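Local coordinates for enoyl-CoA hydratase/isomerase family protein (Mycobacterium tuberculosis, PDB 4FN7) that probably hydrates the double bond of enoyl-CoA thioesters in lipid metabolism, as a trimeric member of the crotonase superfamily, at residues Met145-Ala153 / Leu170-Ile178. Residues are numbered along the deposited sequence; the frame is centred on the assembly and turned at random. Where two conformers were deposited one is given.
Sequences MKLRLTRSA and LAAGFIDEI
Leu149 sets its CD2 methyl squarely over one face of the Phe174 ring, a CH-pi contact 3.8 Å from the centroid and 13° off the normal. CG of Leu149 lies anti to its own carbonyl carbon (chi1 -64°); with CD2 over the ring centre, CD1 stays nearer CE2 and CZ. Met145 adds a Met-aromatic contact, its SD 4.0 Å from Phe174 CZ and oblique to the ring. The backbones are tied as well: Thr150 N donates to Ala172 O (2.9 Å, 157° at the hydrogen), and Leu149 CA leans on the same oxygen in a CA-H...O contact. Within helix 151-159, Ala153 CB touches Ala172 CB at 3.5 Å. At the polar end a water links Arg148 NH1 to Asp176 OD1, 2.8 Å from each, alongside a long salt bridge from NH1 to OD2 (3.9 Å). The stronger partners are Gly115 O, hydrogen-bonded by Arg148 NH2, and Arg118, salt-bridged to Asp176 OD2. Two helix ends shape the backbones: Thr150 caps helix 151-159 through OG1 to Ala153 N, while Gly173, at positive phi, closes helix 166-172 in a Schellman motif, its CA making a CA-H...O contact with Arg148 O. Ser152 of a neighbouring subunit hydrogen-bonds Arg148 O. The contact thus joins the kink between helices 139-148 and 151-159 to the turn from helix 166-172 into strand 177-178, outermost in the chain's six-stranded sheet, with Phe164 of strand 163-164 packing against Phe174.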
ATOM      1  N   MET A 145      -3.350  11.790   0.192  1.00  9.74           N
ATOM      2  CA  MET A 145      -4.039  10.530  -0.068  1.00  9.32           C
ATOM      3  C   MET A 145      -3.069   9.371  -0.218  1.00  9.69           C
ATOM      4  O   MET A 145      -3.332   8.262   0.265  1.00 10.36           O
ATOM      5  CB  MET A 145      -4.940  10.639  -1.294  1.00 11.35           C
ATOM      6  CG  MET A 145      -6.246  11.317  -0.966  1.00 13.64           C
ATOM      7  SD  MET A 145      -7.366  11.338  -2.357  0.64 12.65           S
ATOM      8  CE  MET A 145      -6.468  12.412  -3.355  1.00  7.91           C
ATOM      9  N   LYS A 146      -1.944   9.637  -0.873  1.00  9.99           N
ATOM     10  CA  LYS A 146      -0.954   8.601  -1.133  1.00 10.12           C
ATOM     11  C   LYS A 146      -0.399   8.038   0.178  1.00  9.87           C
ATOM     12  O   LYS A 146      -0.003   6.882   0.247  1.00 10.97           O
ATOM     13  CB  LYS A 146       0.187   9.156  -1.983  1.00 12.71           C
ATOM     14  CG  LYS A 146       1.037   8.079  -2.632  1.00 15.51           C
ATOM     15  CD  LYS A 146       2.344   8.640  -3.190  1.00 21.11           C
ATOM     16  CE  LYS A 146       2.113   9.710  -4.228  1.00 27.65           C
ATOM     17  NZ  LYS A 146       3.421  10.211  -4.739  1.00 31.84           N
ATOM     18  N   LEU A 147      -0.376   8.870   1.214  1.00  8.50           N
ATOM     19  CA  LEU A 147       0.144   8.476   2.514  1.00  9.29           C
ATOM     20  C   LEU A 147      -0.740   7.436   3.201  1.00  8.45           C
ATOM     21  O   LEU A 147      -0.265   6.688   4.054  1.00  9.55           O
ATOM     22  CB  LEU A 147       0.300   9.718   3.397  1.00 10.27           C
ATOM     23  CG  LEU A 147       0.874   9.521   4.800  1.00 10.67           C
ATOM     24  CD1 LEU A 147       2.301   8.988   4.733  1.00 10.74           C
ATOM     25  CD2 LEU A 147       0.838  10.836   5.557  1.00 12.63           C
ATOM     26  N   ARG A 148      -2.019   7.384   2.834  1.00  8.60           N
ATOM     27  CA  ARG A 148      -2.977   6.555   3.570  1.00  8.34           C
ATOM     28  C   ARG A 148      -3.635   5.441   2.746  1.00  8.55           C
ATOM     29  O   ARG A 148      -4.000   4.402   3.292  1.00  8.57           O
ATOM     30  CB  ARG A 148      -4.082   7.409   4.221  1.00  8.72           C
ATOM     31  CG  ARG A 148      -3.606   8.537   5.142  1.00  9.09           C
ATOM     32  CD  ARG A 148      -2.658   8.053   6.218  1.00  9.51           C
ATOM     33  NE  ARG A 148      -3.273   7.414   7.378  1.00  9.44           N
ATOM     34  CZ  ARG A 148      -3.703   8.082   8.447  1.00  9.51           C
ATOM     35  NH1 ARG A 148      -4.183   7.432   9.504  1.00 10.31           N
ATOM     36  NH2 ARG A 148      -3.659   9.402   8.457  1.00 11.55           N
ATOM     37  N   LEU A 149      -3.824   5.665   1.448  1.00  8.41           N
ATOM     38  CA  LEU A 149      -4.595   4.728   0.637  1.00  8.02           C
ATOM     39  C   LEU A 149      -3.722   3.581   0.143  1.00  8.35           C
ATOM     40  O   LEU A 149      -2.534   3.756  -0.119  1.00 10.38           O
ATOM     41  CB  LEU A 149      -5.228   5.457  -0.555  1.00  9.32           C
ATOM     42  CG  LEU A 149      -6.251   6.532  -0.192  1.00 10.05           C
ATOM     43  CD1 LEU A 149      -6.827   7.142  -1.469  1.00 11.17           C
ATOM     44  CD2 LEU A 149      -7.351   5.959   0.689  1.00 13.60           C
ATOM     45  N   THR A 150      -4.311   2.398  -0.004  1.00  8.35           N
ATOM     46  CA  THR A 150      -3.590   1.327  -0.682  1.00  8.84           C
ATOM     47  C   THR A 150      -3.267   1.760  -2.106  1.00  9.28           C
ATOM     48  O   THR A 150      -3.880   2.684  -2.654  1.00 10.11           O
ATOM     49  CB  THR A 150      -4.387   0.029  -0.767  1.00  9.68           C
ATOM     50  OG1 THR A 150      -5.546   0.253  -1.577  1.00 10.13           O
ATOM     51  CG2 THR A 150      -4.796  -0.454   0.613  1.00 11.05           C
ATOM     52  N   ARG A 151      -2.314   1.074  -2.718  1.00  8.76           N
ATOM     53  CA  ARG A 151      -1.922   1.434  -4.068  1.00  8.13           C
ATOM     54  C   ARG A 151      -3.100   1.458  -5.037  1.00  7.77           C
ATOM     55  O   ARG A 151      -3.263   2.414  -5.794  1.00  8.85           O
ATOM     56  CB  ARG A 151      -0.819   0.508  -4.554  1.00 10.64           C
ATOM     57  CG  ARG A 151       0.520   0.888  -3.971  1.00 15.73           C
ATOM     58  CD  ARG A 151       1.441  -0.271  -3.991  1.00 20.05           C
ATOM     59  NE  ARG A 151       2.780   0.089  -3.564  1.00 21.29           N
ATOM     60  CZ  ARG A 151       3.770  -0.784  -3.500  1.00 18.79           C
ATOM     61  NH1 ARG A 151       3.543  -2.052  -3.842  1.00 17.25           N
ATOM     62  NH2 ARG A 151       4.973  -0.392  -3.103  1.00 17.90           N
ATOM     63  N   SER A 152      -3.945   0.433  -4.993  1.00  8.66           N
ATOM     64  CA  SER A 152      -5.067   0.389  -5.924  1.00  8.75           C
ATOM     65  C   SER A 152      -6.171   1.386  -5.564  1.00  9.27           C
ATOM     66  O   SER A 152      -6.810   1.958  -6.451  1.00  9.40           O
ATOM     67  CB  SER A 152      -5.614  -1.029  -6.062  1.00 10.17           C
ATOM     68  OG  SER A 152      -4.853  -1.760  -7.005  1.00 11.05           O
ATOM     69  N   ALA A 153      -6.403   1.607  -4.272  1.00  9.23           N
ATOM     70  CA  ALA A 153      -7.415   2.582  -3.874  1.00  8.77           C
ATOM     71  C   ALA A 153      -6.978   3.985  -4.274  1.00  9.19           C
ATOM     72  O   ALA A 153      -7.800   4.802  -4.678  1.00  9.81           O
ATOM     73  CB  ALA A 153      -7.688   2.510  -2.376  1.00 10.59           C
ATOM     74  N   LEU A 170     -12.578   1.289   4.864  1.00 10.05           N
ATOM     75  CA  LEU A 170     -11.639   0.670   5.789  1.00 11.70           C
ATOM     76  C   LEU A 170     -10.546  -0.071   5.016  1.00 13.10           C
ATOM     77  O   LEU A 170      -9.354   0.083   5.286  1.00 12.92           O
ATOM     78  CB  LEU A 170     -12.392  -0.288   6.711  1.00 15.20           C
ATOM     79  CG  LEU A 170     -11.588  -0.932   7.837  1.00 18.26           C
ATOM     80  CD1 LEU A 170     -11.041   0.124   8.774  1.00 19.77           C
ATOM     81  CD2 LEU A 170     -12.460  -1.909   8.598  1.00 20.33           C
ATOM     82  N   ALA A 171     -10.954  -0.867   4.034  1.00 12.49           N
ATOM     83  CA  ALA A 171      -9.995  -1.630   3.242  1.00 13.15           C
ATOM     84  C   ALA A 171      -9.070  -0.711   2.446  1.00 13.54           C
ATOM     85  O   ALA A 171      -7.878  -0.991   2.306  1.00 14.70           O
ATOM     86  CB  ALA A 171     -10.719  -2.601   2.314  1.00 14.94           C
ATOM     87  N   ALA A 172      -9.624   0.384   1.934  1.00 10.10           N
ATOM     88  CA  ALA A 172      -8.867   1.332   1.123  1.00 10.14           C
ATOM     89  C   ALA A 172      -7.855   2.131   1.933  1.00  9.26           C
ATOM     90  O   ALA A 172      -6.857   2.593   1.388  1.00 10.22           O
ATOM     91  CB  ALA A 172      -9.809   2.288   0.414  1.00 10.91           C
ATOM     92  N   GLY A 173      -8.135   2.335   3.219  1.00  9.66           N
ATOM     93  CA  GLY A 173      -7.302   3.200   4.034  1.00  9.25           C
ATOM     94  C   GLY A 173      -7.795   4.636   4.135  1.00  9.23           C
ATOM     95  O   GLY A 173      -7.020   5.531   4.467  1.00  9.84           O
ATOM     96  N   PHE A 174      -9.075   4.864   3.851  1.00  9.87           N
ATOM     97  CA  PHE A 174      -9.686   6.177   4.083  1.00 10.59           C
ATOM     98  C   PHE A 174     -10.201   6.346   5.520  1.00  9.76           C
ATOM     99  O   PHE A 174     -10.455   7.464   5.959  1.00 12.92           O
ATOM    100  CB  PHE A 174     -10.822   6.441   3.090  1.00 10.60           C
ATOM    101  CG  PHE A 174     -10.489   7.449   2.014  1.00  9.84           C
ATOM    102  CD1 PHE A 174      -9.759   8.594   2.294  1.00 10.33           C
ATOM    103  CD2 PHE A 174     -10.928   7.249   0.715  1.00 11.12           C
ATOM    104  CE1 PHE A 174      -9.475   9.522   1.291  1.00 10.34           C
ATOM    105  CE2 PHE A 174     -10.651   8.174  -0.283  1.00 10.65           C
ATOM    106  CZ  PHE A 174      -9.932   9.309   0.005  1.00 10.39           C
ATOM    107  N   ILE A 175     -10.374   5.236   6.234  1.00  9.19           N
ATOM    108  CA  ILE A 175     -10.738   5.279   7.649  0.62  9.46           C
ATOM    109  C   ILE A 175     -10.114   4.090   8.350  1.00  9.71           C
ATOM    110  O   ILE A 175      -9.674   3.138   7.701  1.00 11.04           O
ATOM    111  CB  ILE A 175     -12.258   5.241   7.895  0.62 10.81           C
ATOM    112  CG1 ILE A 175     -12.865   3.946   7.354  0.62  9.18           C
ATOM    113  CG2 ILE A 175     -12.931   6.450   7.302  0.62  9.60           C
ATOM    114  CD1 ILE A 175     -14.294   3.757   7.759  0.62 10.96           C
ATOM    115  N   ASP A 176     -10.040   4.155   9.682  1.00  9.23           N
ATOM    116  CA  ASP A 176      -9.414   3.086  10.467  1.00  9.64           C
ATOM    117  C   ASP A 176     -10.402   2.265  11.281  1.00 11.63           C
ATOM    118  O   ASP A 176     -10.084   1.154  11.706  1.00 12.60           O
ATOM    119  CB  ASP A 176      -8.365   3.654  11.419  1.00 10.22           C
ATOM    120  CG  ASP A 176      -7.362   4.510  10.709  1.00 10.06           C
ATOM    121  OD1 ASP A 176      -6.560   3.954   9.925  1.00  9.88           O
ATOM    122  OD2 ASP A 176      -7.389   5.733  10.928  1.00  9.61           O
ATOM    123  N   GLU A 177     -11.585   2.816  11.520  1.00  9.83           N
ATOM    124  CA  GLU A 177     -12.545   2.148  12.385  1.00 10.06           C
ATOM    125  C   GLU A 177     -13.962   2.551  12.022  1.00 10.91           C
ATOM    126  O   GLU A 177     -14.232   3.713  11.717  1.00 12.04           O
ATOM    127  CB  GLU A 177     -12.274   2.479  13.865  1.00 11.31           C
ATOM    128  CG  GLU A 177     -13.286   1.860  14.831  1.00 12.62           C
ATOM    129  CD  GLU A 177     -12.964   2.114  16.304  1.00 16.98           C
ATOM    130  OE1 GLU A 177     -11.927   2.739  16.611  1.00 16.98           O
ATOM    131  OE2 GLU A 177     -13.764   1.680  17.163  1.00 20.38           O
ATOM    132  N   ILE A 178     -14.863   1.576  12.069  1.00 11.25           N
ATOM    133  CA  ILE A 178     -16.279   1.832  11.854  0.54 12.39           C
ATOM    134  C   ILE A 178     -17.027   1.727  13.183  1.00 11.90           C
ATOM    135  O   ILE A 178     -16.792   0.802  13.965  1.00 15.42           O
ATOM    136  CB  ILE A 178     -16.876   0.833  10.839  0.54 13.30           C
ATOM    137  CG1 ILE A 178     -16.056   0.844   9.547  0.54 13.11           C
ATOM    138  CG2 ILE A 178     -18.339   1.158  10.560  0.54 14.57           C
ATOM    139  CD1 ILE A 178     -16.414  -0.274   8.583  0.54 13.85           C
TER
HETATM  140  O   HOH W   1      -3.942   4.690   9.355  1.00 11.47           O